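Local coordinates for putative uncharacterized protein (Ustilago maydis, PDB 4GNX), which probably serves as an OB-fold subunit of heterotrimeric replication protein A, the complex that binds single-stranded DNA, at residues Thr40-Val45 with Met121-Glu126; Tyr57-Glu60 with Gln65-Val68; His110-Pro113 with Asn118-Met121. All blocks are in the same frame, centred on the assembly; numbering follows the deposited sequence.

Contact 1: Thr40-Val45 with Met121-Glu126; sequences TFVAVV and MFHRLE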
ATOM      1  N   THR B  40      17.116   3.423   4.860  1.00 24.71           N
ATOM      2  CA  THR B  40      17.223   2.000   4.624  1.00 24.68           C
ATOM      3  C   THR B  40      17.250   1.621   3.147  1.00 23.11           C
ATOM      4  O   THR B  40      16.657   2.287   2.291  1.00 22.26           O
ATOM      5  CB  THR B  40      16.080   1.224   5.291  1.00 26.49           C
ATOM      6  OG1 THR B  40      16.256  -0.169   4.999  1.00 26.93           O
ATOM      7  CG2 THR B  40      14.687   1.694   4.787  1.00 25.41           C
ATOM      8  N   PHE B  41      17.920   0.524   2.851  1.00 23.42           N
ATOM      9  CA  PHE B  41      18.017   0.071   1.470  1.00 23.49           C
ATOM     10  C   PHE B  41      18.493  -1.376   1.358  1.00 24.87           C
ATOM     11  O   PHE B  41      18.969  -1.982   2.336  1.00 26.92           O
ATOM     12  CB  PHE B  41      18.919   1.008   0.650  1.00 22.52           C
ATOM     13  CG  PHE B  41      20.356   0.977   1.051  1.00 22.89           C
ATOM     14  CD1 PHE B  41      21.242   0.097   0.435  1.00 22.70           C
ATOM     15  CD2 PHE B  41      20.835   1.842   2.020  1.00 23.90           C
ATOM     16  CE1 PHE B  41      22.576   0.065   0.791  1.00 23.36           C
ATOM     17  CE2 PHE B  41      22.181   1.810   2.384  1.00 25.29           C
ATOM     18  CZ  PHE B  41      23.051   0.917   1.770  1.00 24.57           C
ATOM     19  N   VAL B  42      18.364  -1.923   0.158  1.00 24.40           N
ATOM     20  CA  VAL B  42      18.691  -3.319  -0.095  1.00 24.80           C
ATOM     21  C   VAL B  42      19.761  -3.326  -1.162  1.00 25.98           C
ATOM     22  O   VAL B  42      19.718  -2.533  -2.088  1.00 27.57           O
ATOM     23  CB  VAL B  42      17.459  -4.081  -0.577  1.00 24.20           C
ATOM     24  CG1 VAL B  42      17.838  -5.477  -1.023  1.00 25.91           C
ATOM     25  CG2 VAL B  42      16.405  -4.140   0.525  1.00 23.93           C
ATOM     26  N   ALA B  43      20.746  -4.199  -1.024  1.00 27.28           N
ATOM     27  CA  ALA B  43      21.928  -4.146  -1.879  1.00 26.64           C
ATOM     28  C   ALA B  43      22.671  -5.461  -1.788  1.00 28.77           C
ATOM     29  O   ALA B  43      22.349  -6.301  -0.931  1.00 29.25           O
ATOM     30  CB  ALA B  43      22.839  -3.017  -1.447  1.00 25.18           C
ATOM     31  N   VAL B  44      23.669  -5.618  -2.664  1.00 29.39           N
ATOM     32  CA  VAL B  44      24.498  -6.812  -2.703  1.00 30.28           C
ATOM     33  C   VAL B  44      25.906  -6.516  -2.195  1.00 31.80           C
ATOM     34  O   VAL B  44      26.551  -5.540  -2.618  1.00 33.13           O
ATOM     35  CB  VAL B  44      24.565  -7.400  -4.114  1.00 31.38           C
ATOM     36  CG1 VAL B  44      25.368  -8.699  -4.129  1.00 33.47           C
ATOM     37  CG2 VAL B  44      23.163  -7.671  -4.606  1.00 30.94           C
ATOM     38  N   VAL B  45      26.362  -7.355  -1.267  1.00 31.63           N
ATOM     39  CA  VAL B  45      27.673  -7.245  -0.702  1.00 32.24           C
ATOM     40  C   VAL B  45      28.640  -7.697  -1.773  1.00 34.49           C
ATOM     41  O   VAL B  45      28.480  -8.771  -2.360  1.00 35.71           O
ATOM     42  CB  VAL B  45      27.806  -8.177   0.503  1.00 33.45           C
ATOM     43  CG1 VAL B  45      29.123  -7.925   1.237  1.00 35.92           C
ATOM     44  CG2 VAL B  45      26.618  -8.017   1.425  1.00 31.62           C
ATOM     45  N   MET B 121      12.561  -6.229  -4.832  1.00 30.54           N
ATOM     46  CA  MET B 121      11.639  -5.550  -5.715  1.00 31.48           C
ATOM     47  C   MET B 121      10.798  -4.558  -4.948  1.00 32.25           C
ATOM     48  O   MET B 121      10.661  -3.416  -5.355  1.00 34.31           O
ATOM     49  CB  MET B 121      10.787  -6.562  -6.472  1.00 33.65           C
ATOM     50  CG  MET B 121      11.635  -7.518  -7.297  1.00 34.39           C
ATOM     51  SD  MET B 121      12.458  -6.647  -8.649  1.00 33.40           S
ATOM     52  CE  MET B 121      14.138  -6.379  -8.090  1.00 30.28           C
ATOM     53  N   PHE B 122      10.242  -4.990  -3.825  1.00 33.32           N
ATOM     54  CA  PHE B 122       9.423  -4.125  -2.966  1.00 32.36           C
ATOM     55  C   PHE B 122      10.177  -2.878  -2.598  1.00 29.85           C
ATOM     56  O   PHE B 122       9.636  -1.779  -2.600  1.00 28.92           O
ATOM     57  CB  PHE B 122       9.065  -4.873  -1.690  1.00 33.37           C
ATOM     58  CG  PHE B 122       8.519  -4.002  -0.608  1.00 32.86           C
ATOM     59  CD1 PHE B 122       7.142  -3.755  -0.518  1.00 34.76           C
ATOM     60  CD2 PHE B 122       9.360  -3.454   0.342  1.00 30.97           C
ATOM     61  CE1 PHE B 122       6.626  -2.961   0.491  1.00 34.68           C
ATOM     62  CE2 PHE B 122       8.839  -2.664   1.350  1.00 32.08           C
ATOM     63  CZ  PHE B 122       7.477  -2.417   1.421  1.00 33.43           C
ATOM     64  N   HIS B 123      11.454  -3.049  -2.295  1.00 29.77           N
ATOM     65  CA  HIS B 123      12.254  -1.896  -1.929  1.00 28.91           C
ATOM     66  C   HIS B 123      12.427  -0.794  -2.979  1.00 28.10           C
ATOM     67  O   HIS B 123      12.455   0.397  -2.620  1.00 27.70           O
ATOM     68  CB  HIS B 123      13.609  -2.297  -1.406  1.00 28.12           C
ATOM     69  CG  HIS B 123      14.445  -1.119  -1.125  1.00 28.21           C
ATOM     70  ND1 HIS B 123      14.063  -0.186  -0.222  1.00 30.36           N
ATOM     71  CD2 HIS B 123      15.602  -0.653  -1.718  1.00 28.03           C
ATOM     72  CE1 HIS B 123      14.975   0.811  -0.196  1.00 29.34           C
ATOM     73  NE2 HIS B 123      15.917   0.526  -1.106  1.00 29.68           N
ATOM     74  N   ARG B 124      12.590  -1.157  -4.257  1.00 26.98           N
ATOM     75  CA  ARG B 124      12.720  -0.138  -5.283  1.00 27.01           C
ATOM     76  C   ARG B 124      11.457   0.706  -5.338  1.00 28.90           C
ATOM     77  O   ARG B 124      11.510   1.945  -5.467  1.00 29.50           O
ATOM     78  CB  ARG B 124      12.964  -0.760  -6.637  1.00 28.13           C
ATOM     79  CG  ARG B 124      14.375  -1.274  -6.821  1.00 27.41           C
ATOM     80  CD  ARG B 124      14.696  -1.466  -8.280  1.00 28.26           C
ATOM     81  NE  ARG B 124      16.144  -1.441  -8.464  1.00 29.13           N
ATOM     82  CZ  ARG B 124      16.766  -1.183  -9.613  1.00 29.93           C
ATOM     83  NH1 ARG B 124      16.073  -0.910 -10.710  1.00 30.98           N
ATOM     84  NH2 ARG B 124      18.093  -1.193  -9.648  1.00 30.23           N
ATOM     85  N   LEU B 125      10.317   0.033  -5.200  1.00 29.70           N
ATOM     86  CA  LEU B 125       9.024   0.696  -5.273  1.00 30.23           C
ATOM     87  C   LEU B 125       8.818   1.599  -4.082  1.00 31.36           C
ATOM     88  O   LEU B 125       8.160   2.635  -4.172  1.00 33.06           O
ATOM     89  CB  LEU B 125       7.895  -0.323  -5.383  1.00 30.70           C
ATOM     90  CG  LEU B 125       7.936  -1.199  -6.644  1.00 31.96           C
ATOM     91  CD1 LEU B 125       6.814  -2.223  -6.646  1.00 34.54           C
ATOM     92  CD2 LEU B 125       7.874  -0.363  -7.915  1.00 32.40           C
ATOM     93  N   GLU B 126       9.386   1.214  -2.955  1.00 31.91           N
ATOM     94  CA  GLU B 126       9.156   1.965  -1.750  1.00 33.00           C
ATOM     95  C   GLU B 126       9.896   3.281  -1.871  1.00 29.90           C
ATOM     96  O   GLU B 126       9.378   4.324  -1.478  1.00 29.65           O
ATOM     97  CB  GLU B 126       9.616   1.161  -0.543  1.00 37.76           C
ATOM     98  CG  GLU B 126       8.794   1.442   0.707  1.00 45.02           C
ATOM     99  CD  GLU B 126       9.310   0.739   1.958  1.00 49.20           C
ATOM    100  OE1 GLU B 126       8.575   0.833   2.983  1.00 52.31           O
ATOM    101  OE2 GLU B 126      10.425   0.115   1.917  1.00 48.74           O
TER
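With its CG trans to the backbone N (chi1 176°), His123 carries its imidazole across to the strand backbone, where it meets Thr40, Phe41 and Val42. Phe41 does the reverse. Its CG sits between the backbone N and the carbonyl carbon (chi1 67°), so its ring turns away from the helix, and the parts that meet the histidine are its CB and its backbone. This is where the C-terminal helix of the subunit, residues 117-135, packs against the first long strand of the OB-fold barrel, residues 38-50. The two segments run in roughly opposite directions, with an angle of 137° between them and axes 8.3 Å apart at closest approach.

The histidine accounts for nearly all of the helix's share. Its ring lies against the strand backbone, with the carbonyl carbon of Phe41 over one face, off-centre, near the margin of the ring. At the far end of the ring, His123 NE2 is 3.4 Å from Phe41 CA and 3.5 Å from Phe41 CB. Nearer the helix, Val42 CG2 packs on His123 CB at 3.9 Å; Val42 and His123 lie alongside each other with their ends pointing opposite ways.

No hydrogen bond joins the two segments. The ring's NE2 is satisfied by the backbone carbonyl of Val12, just beyond strand 9-11, which ties three parts of the chain together in a buried place. On the other side of the strand, the Phe41 ring packs with Val59 and Val93 in the barrel interior. Elsewhere on the helix, Phe122 meets the ring of Phe429 of a neighbouring subunit, consistent with the helical trimerisation core of replication protein A. At the Thr40 end, the carbonyl O of Thr40 lies 3.3 Å from CE1 of His123.

Contact 2: Tyr57-Glu60 with Gln65-Val68; sequences YSVE and QIEV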
ATOM      1  N   TYR B  57      31.744  -3.203   4.537  1.00 45.12           N
ATOM      2  CA  TYR B  57      31.175  -3.897   3.376  1.00 43.08           C
ATOM      3  C   TYR B  57      31.143  -2.947   2.209  1.00 42.74           C
ATOM      4  O   TYR B  57      30.811  -1.765   2.374  1.00 43.32           O
ATOM      5  CB  TYR B  57      29.740  -4.342   3.641  1.00 40.27           C
ATOM      6  CG  TYR B  57      29.598  -5.194   4.866  1.00 42.46           C
ATOM      7  CD1 TYR B  57      29.294  -4.615   6.099  1.00 43.81           C
ATOM      8  CD2 TYR B  57      29.782  -6.581   4.806  1.00 44.03           C
ATOM      9  CE1 TYR B  57      29.169  -5.386   7.247  1.00 46.73           C
ATOM     10  CE2 TYR B  57      29.657  -7.375   5.947  1.00 46.79           C
ATOM     11  CZ  TYR B  57      29.347  -6.774   7.170  1.00 48.04           C
ATOM     12  OH  TYR B  57      29.207  -7.519   8.325  1.00 50.17           O
ATOM     13  N   SER B  58      31.485  -3.448   1.026  1.00 42.29           N
ATOM     14  CA  SER B  58      31.277  -2.675  -0.179  1.00 40.35           C
ATOM     15  C   SER B  58      29.973  -3.150  -0.717  1.00 37.65           C
ATOM     16  O   SER B  58      29.731  -4.339  -0.841  1.00 39.62           O
ATOM     17  CB  SER B  58      32.359  -2.903  -1.201  1.00 42.98           C
ATOM     18  OG  SER B  58      32.022  -2.205  -2.379  1.00 42.32           O
ATOM     19  N   VAL B  59      29.108  -2.220  -1.033  1.00 34.74           N
ATOM     20  CA  VAL B  59      27.743  -2.572  -1.270  1.00 31.30           C
ATOM     21  C   VAL B  59      27.204  -1.836  -2.501  1.00 30.97           C
ATOM     22  O   VAL B  59      27.512  -0.664  -2.755  1.00 29.96           O
ATOM     23  CB  VAL B  59      26.948  -2.308   0.020  1.00 29.20           C
ATOM     24  CG1 VAL B  59      25.725  -1.421  -0.209  1.00 26.04           C
ATOM     25  CG2 VAL B  59      26.648  -3.619   0.732  1.00 29.38           C
ATOM     26  N   GLU B  60      26.393  -2.558  -3.264  1.00 31.58           N
ATOM     27  CA  GLU B  60      25.994  -2.129  -4.593  1.00 32.22           C
ATOM     28  C   GLU B  60      24.581  -2.664  -4.926  1.00 30.62           C
ATOM     29  O   GLU B  60      24.295  -3.851  -4.681  1.00 31.19           O
ATOM     30  CB  GLU B  60      27.071  -2.605  -5.588  1.00 34.62           C
ATOM     31  CG  GLU B  60      26.678  -2.537  -7.046  1.00 36.29           C
ATOM     32  CD  GLU B  60      26.005  -3.812  -7.516  1.00 37.13           C
ATOM     33  OE1 GLU B  60      26.574  -4.904  -7.247  1.00 39.66           O
ATOM     34  OE2 GLU B  60      24.922  -3.730  -8.154  1.00 35.08           O
ATOM     35  N   GLN B  65      27.418   2.466  -5.857  1.00 35.92           N
ATOM     36  CA  GLN B  65      28.124   1.678  -4.856  1.00 35.96           C
ATOM     37  C   GLN B  65      28.455   2.533  -3.627  1.00 36.00           C
ATOM     38  O   GLN B  65      28.769   3.703  -3.753  1.00 38.73           O
ATOM     39  CB  GLN B  65      29.383   1.097  -5.496  1.00 40.04           C
ATOM     40  CG  GLN B  65      30.340   0.351  -4.574  1.00 42.88           C
ATOM     41  CD  GLN B  65      31.213   1.287  -3.751  1.00 46.22           C
ATOM     42  OE1 GLN B  65      31.680   0.921  -2.673  1.00 47.93           O
ATOM     43  NE2 GLN B  65      31.430   2.509  -4.252  1.00 47.65           N
ATOM     44  N   ILE B  66      28.378   1.962  -2.436  1.00 34.57           N
ATOM     45  CA  ILE B  66      28.737   2.712  -1.246  1.00 35.83           C
ATOM     46  C   ILE B  66      29.280   1.782  -0.178  1.00 37.45           C
ATOM     47  O   ILE B  66      29.028   0.578  -0.235  1.00 35.42           O
ATOM     48  CB  ILE B  66      27.568   3.560  -0.707  1.00 33.49           C
ATOM     49  CG1 ILE B  66      28.094   4.582   0.291  1.00 35.37           C
ATOM     50  CG2 ILE B  66      26.490   2.670  -0.095  1.00 31.11           C
ATOM     51  CD1 ILE B  66      27.112   5.684   0.588  1.00 35.05           C
ATOM     52  N   GLU B  67      30.065   2.348   0.747  1.00 42.10           N
ATOM     53  CA  GLU B  67      30.569   1.624   1.900  1.00 46.01           C
ATOM     54  C   GLU B  67      29.581   1.718   3.022  1.00 44.08           C
ATOM     55  O   GLU B  67      29.064   2.791   3.310  1.00 43.82           O
ATOM     56  CB  GLU B  67      31.881   2.198   2.403  1.00 54.08           C
ATOM     57  CG  GLU B  67      33.087   1.360   2.063  1.00 61.88           C
ATOM     58  CD  GLU B  67      33.736   1.805   0.766  1.00 69.47           C
ATOM     59  OE1 GLU B  67      34.512   2.801   0.795  1.00 75.23           O
ATOM     60  OE2 GLU B  67      33.476   1.153  -0.279  1.00 69.32           O
ATOM     61  N   VAL B  68      29.317   0.583   3.650  1.00 43.52           N
ATOM     62  CA  VAL B  68      28.616   0.576   4.925  1.00 44.68           C
ATOM     63  C   VAL B  68      29.458  -0.111   6.000  1.00 48.17           C
ATOM     64  O   VAL B  68      29.841  -1.273   5.861  1.00 47.84           O
ATOM     65  CB  VAL B  68      27.162   0.035   4.817  1.00 41.83           C
ATOM     66  CG1 VAL B  68      26.931  -0.714   3.505  1.00 38.65           C
ATOM     67  CG2 VAL B  68      26.773  -0.775   6.051  1.00 41.70           C
TER
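Tyr57 and Val68, and two residues further along Val59 and Ile66, are the hydrogen-bonded pairs that knit strand 54-60 to strand 65-71. Each pair exchanges two backbone bonds. Tyr57 N donates to Val68 O at 3.0 Å, and the return bond runs from Val68 N to Tyr57 O. Ile66 N reaches Val59 O at 2.8 Å, while Val59 N is bonded to Ile66 O with a noticeably bent N-H...O angle of 140°. Alternating with these pairs are the non-hydrogen-bonded ones, Ser58 with Glu67 and Glu60 with Gln65. Here CA-H...O contacts add to the sheet: Glu67 CA comes to 3.4 Å from Tyr57 O, and Gln65 CA to 3.2 Å from Val59 O.

The apolar packing between the strands is on the face bearing Tyr57, Val59, Ile66 and Val68. Val68 CG1 rests on Val59 CB at 3.8 Å, a diagonal contact in which the two side chains cross at a slant, and Val59 CG1 touches Ile66 CG2 at 4.2 Å. The Tyr57 side chain leans back beside its own backbone N (chi1 -55°), which sets the edge of its ring, through CD1, 3.4 Å from Val68 O. That carbonyl thus meets both the amide and the ring edge of the same residue. Met111 packs on Tyr57, Val59 and Val68 from strand 110-113, and Ile14 of helix 14-19 covers Val59 and Ile66.

Polar groups occupy the other face. Its Glu60 carboxylate is held by Arg46 and by Arg22 of a neighbouring subunit, with Gly62 N as a further partner.

The whole is an antiparallel beta hairpin with a short connection, the one formed by the second and third strands of an OB-fold barrel.

Contact 3: His110-Pro113 with Asn118-Met121; sequences HMRP and NEVM. With nucleotides of chain G.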
ATOM      1  N   HIS B 110      22.277  -2.320  11.907  1.00 62.41           N
ATOM      2  CA  HIS B 110      21.607  -3.541  11.537  1.00 62.39           C
ATOM      3  C   HIS B 110      21.764  -3.855  10.080  1.00 56.86           C
ATOM      4  O   HIS B 110      21.671  -2.972   9.202  1.00 53.97           O
ATOM      5  CB  HIS B 110      20.146  -3.471  11.948  1.00 67.12           C
ATOM      6  CG  HIS B 110      19.925  -2.915  13.342  1.00 75.14           C
ATOM      7  ND1 HIS B 110      19.874  -3.702  14.442  1.00 82.60           N
ATOM      8  CD2 HIS B 110      19.738  -1.602  13.787  1.00 76.64           C
ATOM      9  CE1 HIS B 110      19.662  -2.933  15.533  1.00 86.86           C
ATOM     10  NE2 HIS B 110      19.578  -1.649  15.130  1.00 83.50           N
ATOM     11  N   MET B 111      22.018  -5.129   9.806  1.00 53.90           N
ATOM     12  CA  MET B 111      22.233  -5.564   8.445  1.00 49.28           C
ATOM     13  C   MET B 111      21.848  -7.014   8.326  1.00 47.72           C
ATOM     14  O   MET B 111      22.492  -7.876   8.899  1.00 51.27           O
ATOM     15  CB  MET B 111      23.694  -5.387   8.076  1.00 51.77           C
ATOM     16  CG  MET B 111      23.898  -4.744   6.724  1.00 52.75           C
ATOM     17  SD  MET B 111      25.635  -4.761   6.247  1.00 57.19           S
ATOM     18  CE  MET B 111      25.464  -4.365   4.508  1.00 53.96           C
ATOM     19  N   ARG B 112      20.797  -7.289   7.574  1.00 44.20           N
ATOM     20  CA  ARG B 112      20.254  -8.635   7.513  1.00 44.37           C
ATOM     21  C   ARG B 112      20.112  -9.224   6.091  1.00 41.64           C
ATOM     22  O   ARG B 112      19.671  -8.543   5.157  1.00 39.66           O
ATOM     23  CB  ARG B 112      18.919  -8.628   8.235  1.00 45.88           C
ATOM     24  CG  ARG B 112      17.904  -9.597   7.678  1.00 47.00           C
ATOM     25  CD  ARG B 112      16.503  -9.146   8.024  1.00 47.83           C
ATOM     26  NE  ARG B 112      15.975  -8.219   7.039  1.00 44.93           N
ATOM     27  CZ  ARG B 112      14.730  -7.777   7.062  1.00 46.21           C
ATOM     28  NH1 ARG B 112      13.912  -8.186   8.022  1.00 52.77           N
ATOM     29  NH2 ARG B 112      14.297  -6.938   6.143  1.00 42.36           N
ATOM     30  N   PRO B 113      20.510 -10.488   5.918  1.00 42.17           N
ATOM     31  CA  PRO B 113      20.234 -11.215   4.697  1.00 41.57           C
ATOM     32  C   PRO B 113      18.783 -11.111   4.315  1.00 41.79           C
ATOM     33  O   PRO B 113      17.924 -11.589   5.044  1.00 45.49           O
ATOM     34  CB  PRO B 113      20.527 -12.650   5.085  1.00 44.00           C
ATOM     35  CG  PRO B 113      21.585 -12.540   6.112  1.00 45.84           C
ATOM     36  CD  PRO B 113      21.520 -11.172   6.727  1.00 44.61           C
ATOM     37  N   ASN B 118      11.572 -10.957  -3.676  1.00 35.95           N
ATOM     38  CA  ASN B 118      10.504  -9.985  -3.746  1.00 35.29           C
ATOM     39  C   ASN B 118      10.754  -8.771  -2.874  1.00 33.16           C
ATOM     40  O   ASN B 118      10.275  -7.686  -3.192  1.00 32.98           O
ATOM     41  CB  ASN B 118       9.177 -10.604  -3.353  1.00 39.04           C
ATOM     42  CG  ASN B 118       8.696 -11.633  -4.339  1.00 42.59           C
ATOM     43  OD1 ASN B 118       8.457 -11.321  -5.503  1.00 43.42           O
ATOM     44  ND2 ASN B 118       8.521 -12.864  -3.876  1.00 45.50           N
ATOM     45  N   GLU B 119      11.481  -8.925  -1.771  1.00 32.35           N
ATOM     46  CA  GLU B 119      11.793  -7.769  -0.961  1.00 30.80           C
ATOM     47  C   GLU B 119      12.639  -6.748  -1.718  1.00 28.38           C
ATOM     48  O   GLU B 119      12.399  -5.528  -1.616  1.00 27.10           O
ATOM     49  CB  GLU B 119      12.501  -8.167   0.314  1.00 32.59           C
ATOM     50  CG  GLU B 119      12.702  -6.977   1.253  1.00 32.14           C
ATOM     51  CD  GLU B 119      13.313  -7.350   2.599  1.00 34.43           C
ATOM     52  OE1 GLU B 119      13.845  -8.479   2.773  1.00 36.40           O
ATOM     53  OE2 GLU B 119      13.262  -6.492   3.500  1.00 34.90           O
ATOM     54  N   VAL B 120      13.630  -7.239  -2.468  1.00 28.08           N
ATOM     55  CA  VAL B 120      14.455  -6.390  -3.323  1.00 27.10           C
ATOM     56  C   VAL B 120      13.561  -5.567  -4.263  1.00 28.70           C
ATOM     57  O   VAL B 120      13.746  -4.351  -4.447  1.00 27.96           O
ATOM     58  CB  VAL B 120      15.397  -7.217  -4.181  1.00 27.98           C
ATOM     59  CG1 VAL B 120      16.353  -6.299  -4.913  1.00 26.59           C
ATOM     60  CG2 VAL B 120      16.169  -8.231  -3.338  1.00 29.43           C
ATOM     61  N   MET B 121      12.561  -6.229  -4.832  1.00 30.54           N
ATOM     62  CA  MET B 121      11.639  -5.550  -5.715  1.00 31.48           C
ATOM     63  C   MET B 121      10.798  -4.558  -4.948  1.00 32.25           C
ATOM     64  O   MET B 121      10.661  -3.416  -5.355  1.00 34.31           O
ATOM     65  CB  MET B 121      10.787  -6.562  -6.472  1.00 33.65           C
ATOM     66  CG  MET B 121      11.635  -7.518  -7.297  1.00 34.39           C
ATOM     67  SD  MET B 121      12.458  -6.647  -8.649  1.00 33.40           S
ATOM     68  CE  MET B 121      14.138  -6.379  -8.090  1.00 30.28           C
TER
ATOM     69  P    DT G  21      21.917   0.283  17.669  1.00188.18           P
ATOM     70  OP1  DT G  21      21.248  -1.039  17.549  1.00184.19           O
ATOM     71  OP2  DT G  21      22.454   0.715  18.987  1.00194.92           O
ATOM     72  O5'  DT G  21      23.118   0.292  16.622  1.00189.26           O
ATOM     73  C5'  DT G  21      24.421  -0.219  16.974  1.00185.30           C
ATOM     74  C4'  DT G  21      25.494   0.802  16.669  1.00182.01           C
ATOM     75  O4'  DT G  21      25.259   1.403  15.373  1.00174.22           O
ATOM     76  C3'  DT G  21      25.609   1.949  17.678  1.00181.53           C
ATOM     77  O3'  DT G  21      26.953   2.068  18.185  1.00189.24           O
ATOM     78  C2'  DT G  21      25.083   3.168  16.929  1.00171.03           C
ATOM     79  C1'  DT G  21      25.231   2.819  15.452  1.00164.17           C
ATOM     80  N1   DT G  21      24.134   3.296  14.574  1.00157.45           N
ATOM     81  C2   DT G  21      24.355   4.390  13.764  1.00148.72           C
ATOM     82  O2   DT G  21      25.411   5.004  13.744  1.00138.71           O
ATOM     83  N3   DT G  21      23.285   4.747  12.980  1.00142.61           N
ATOM     84  C4   DT G  21      22.047   4.130  12.920  1.00138.03           C
ATOM     85  O4   DT G  21      21.181   4.565  12.166  1.00127.82           O
ATOM     86  C5   DT G  21      21.889   2.985  13.789  1.00144.61           C
ATOM     87  C7   DT G  21      20.584   2.252  13.795  1.00134.20           C
ATOM     88  C6   DT G  21      22.926   2.630  14.558  1.00155.31           C
TER
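Where the last strand of the OB-fold barrel hands over to the C-terminal helix, a salt bridge between Arg112 and Glu119 spans the short connection. Arg112 NH2 lies 2.9 Å from Glu119 OE2. The approach is single-pronged: Glu119 OE1 is 3.7 Å from Arg112 NH2, and the guanidinium and carboxylate planes are turned 69° apart. The acid goes out in an extended chain, its CG opposite the backbone N (chi1 -174°). The arginine gets there with a bend at chi3 (87°), which carries its terminal group over to the helix although its CB does not point at it.

Glu119 OE2 has a second cationic partner in Arg92 of the adjoining strand 90-100, so one carboxylate oxygen gathers two arginines. Glu119 sits in the first turn of helix 117-135, where the Asp116 side chain accepts its backbone N-H; the positive end of the helix dipole and the two guanidinium groups would be expected to favour its negative charge. Phe429 of a neighbouring subunit packs on Glu119.

At the beginning of the strand, His110 faces the bound DNA. Its NE2 is 3.0 Å from the phosphate oxygen OP1 of DT21 of chain G, and its CD2 is 3.9 Å from the thymine methyl, C7. This side chain is poorly ordered, so the details deserve caution, but the ring also stacks on His393 of a neighbouring subunit. Met111, next in the strand, packs against Val91 and Val93 of strand 90-100.

The arrangement is that of a closing OB-fold strand followed by the C-terminal helix, which in replication protein A takes part in trimer assembly.

In the fold
The three contacts follow the OB barrel and its C-terminal helix. Contact 2 is local, closed early and nested within the long loop that contact 1 closes; contact 3 comes after it in the chain and ends on the same helix, 117-135, sharing Met121 with contact 1. The centres of contacts 1 and 3 are about 6 Å apart, and lie 13 and 14 Å from that of contact 2 respectively. All reach one curved sheet: strands 38-50 and 54-60 are neighbours, probably hydrogen-bonded from Val44 N to Glu60 O, while strand 110-113 reaches the hairpin through the barrel interior. The contacts thus place the helix that meets the other subunits beside the barrel whose strand 110-113 starts near the bound DNA.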